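Ribosome-inactivating protein 3 (Zea mays, PDB 2PQI) belongs to the plant ribosome-inactivating proteins, a family whose members share a fold with a mixed beta sheet and many helices. Local coordinates at residues Lys25-His30 and Leu51-Glu56. Residues are numbered along the deposited sequence; the frame is centred on the assembly and turned at random.
Sequences KDVIKH and LWLYTE
The His30 imidazole has Leu51 CD2 over one face, with the methyl 4.4 Å from His30 ND1. The other methyl of Leu51 meets the root of the ring: CD1 lies 3.7 Å from His30 CB and 4.0 Å from His30 CG. On the strand itself, Tyr54 OH sits 3.7 Å above the plane of the Trp52 indole, displaced toward its rim; Tyr54 also meets the ring of Phe3.

Deeper in, Val27 CG2 approaches the forked end of Leu53, 3.5 Å from its CD2 and 3.8 Å from its CD1, the two side chains crossing at about a right angle. With Val27 CG1 anti to the backbone N (chi1 170°), CG2 stands beside that N and is the branch that touches Leu53. Leu51, just before the strand, and Leu53 within it both direct their CB toward segment 25-30, Leu51 meeting His30 and Leu53 meeting Val27. Backbone hydrogen bonds of Leu53 with Ile68 and of Trp52 with Lys2 tie this strand between strands 63-69 and 2-8, while in the connecting loop Leu42 packs on Val27 and Pro43 on Leu51.

Segments 25-30 and 51-56 are thus joined by methyl packing and one aliphatic-to-imidazole contact, with buried Val27 and Leu53 on the inner side and partly exposed His30 and Leu51 beyond; the attraction is dispersive and hydrophobic, with little directional character.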
# COMPACT_ATOMS: atom_id res chain seq x y z
N LYS A 25 0.63 12.57 -6.05
CA LYS A 25 1.28 13.80 -6.47
C LYS A 25 2.53 14.03 -5.64
O LYS A 25 3.56 14.48 -6.15
CB LYS A 25 0.33 14.97 -6.30
CG LYS A 25 -0.18 15.53 -7.60
CD LYS A 25 -1.69 15.48 -7.63
CE LYS A 25 -2.28 16.87 -7.72
NZ LYS A 25 -3.74 16.79 -7.47
N ASP A 26 2.44 13.70 -4.35
CA ASP A 26 3.55 13.87 -3.43
C ASP A 26 4.70 12.92 -3.74
O ASP A 26 5.87 13.32 -3.72
CB ASP A 26 3.07 13.64 -2.00
CG ASP A 26 2.41 14.86 -1.40
OD1 ASP A 26 1.69 14.70 -0.41
OD2 ASP A 26 2.62 15.98 -1.92
N VAL A 27 4.34 11.67 -4.01
CA VAL A 27 5.30 10.62 -4.32
C VAL A 27 6.00 10.91 -5.64
O VAL A 27 7.23 10.88 -5.71
CB VAL A 27 4.59 9.23 -4.39
CG1 VAL A 27 5.54 8.16 -4.95
CG2 VAL A 27 4.13 8.83 -3.01
N ILE A 28 5.22 11.19 -6.68
CA ILE A 28 5.76 11.47 -8.00
C ILE A 28 6.82 12.56 -7.98
O ILE A 28 7.70 12.57 -8.83
CB ILE A 28 4.61 11.84 -8.98
CG1 ILE A 28 3.75 10.60 -9.22
CG2 ILE A 28 5.15 12.36 -10.30
CD1 ILE A 28 2.36 10.89 -9.69
N LYS A 29 6.75 13.46 -7.00
CA LYS A 29 7.73 14.54 -6.87
C LYS A 29 9.12 13.98 -6.62
O LYS A 29 10.12 14.66 -6.81
CB LYS A 29 7.38 15.47 -5.70
CG LYS A 29 6.03 16.13 -5.80
CD LYS A 29 5.85 17.18 -4.72
CE LYS A 29 4.47 17.83 -4.81
NZ LYS A 29 4.40 19.08 -4.02
N HIS A 30 9.17 12.73 -6.18
CA HIS A 30 10.44 12.08 -5.91
C HIS A 30 10.70 10.97 -6.89
O HIS A 30 11.58 10.13 -6.68
CB HIS A 30 10.46 11.57 -4.47
CG HIS A 30 10.42 12.67 -3.46
ND1 HIS A 30 11.37 13.67 -3.42
CD2 HIS A 30 9.51 12.98 -2.51
CE1 HIS A 30 11.05 14.54 -2.48
NE2 HIS A 30 9.92 14.14 -1.91
N LEU A 51 13.61 8.12 1.70
CA LEU A 51 12.38 8.85 1.41
C LEU A 51 11.21 8.13 2.07
O LEU A 51 11.05 6.92 1.92
CB LEU A 51 12.16 8.96 -0.10
CG LEU A 51 13.21 9.85 -0.77
CD1 LEU A 51 12.97 9.88 -2.26
CD2 LEU A 51 13.14 11.26 -0.19
N TRP A 52 10.40 8.90 2.80
CA TRP A 52 9.25 8.38 3.53
C TRP A 52 7.96 9.12 3.30
O TRP A 52 7.94 10.35 3.15
CB TRP A 52 9.51 8.38 5.04
CG TRP A 52 10.52 7.38 5.50
CD1 TRP A 52 11.86 7.55 5.54
CD2 TRP A 52 10.26 6.06 5.98
NE1 TRP A 52 12.47 6.42 6.02
CE2 TRP A 52 11.51 5.48 6.30
CE3 TRP A 52 9.09 5.30 6.17
CZ2 TRP A 52 11.63 4.17 6.80
CZ3 TRP A 52 9.21 4.00 6.67
CH2 TRP A 52 10.48 3.45 6.98
N LEU A 53 6.88 8.35 3.34
CA LEU A 53 5.54 8.89 3.19
C LEU A 53 4.88 8.75 4.57
O LEU A 53 4.81 7.63 5.09
CB LEU A 53 4.78 8.05 2.17
CG LEU A 53 3.73 8.67 1.26
CD1 LEU A 53 4.29 9.92 0.60
CD2 LEU A 53 3.31 7.66 0.20
N TYR A 54 4.46 9.85 5.18
CA TYR A 54 3.77 9.74 6.48
C TYR A 54 2.34 10.15 6.25
O TYR A 54 2.05 11.34 6.17
CB TYR A 54 4.39 10.63 7.55
CG TYR A 54 5.72 10.11 8.01
CD1 TYR A 54 6.90 10.63 7.48
CD2 TYR A 54 5.80 9.04 8.91
CE1 TYR A 54 8.14 10.09 7.82
CE2 TYR A 54 7.03 8.49 9.26
CZ TYR A 54 8.20 9.02 8.71
OH TYR A 54 9.42 8.48 9.01
N THR A 55 1.46 9.15 6.13
CA THR A 55 0.05 9.40 5.86
C THR A 55 -0.85 9.21 7.05
O THR A 55 -1.00 8.09 7.56
CB THR A 55 -0.46 8.51 4.75
OG1 THR A 55 -0.40 7.14 5.18
CG2 THR A 55 0.39 8.66 3.51
N GLU A 56 -1.47 10.30 7.50
CA GLU A 56 -2.37 10.23 8.63
C GLU A 56 -3.82 9.95 8.23
O GLU A 56 -4.38 10.61 7.35
CB GLU A 56 -2.32 11.50 9.47
CG GLU A 56 -3.13 11.37 10.73
CD GLU A 56 -2.99 12.56 11.64
OE1 GLU A 56 -1.87 12.79 12.16
OE2 GLU A 56 -4.00 13.27 11.84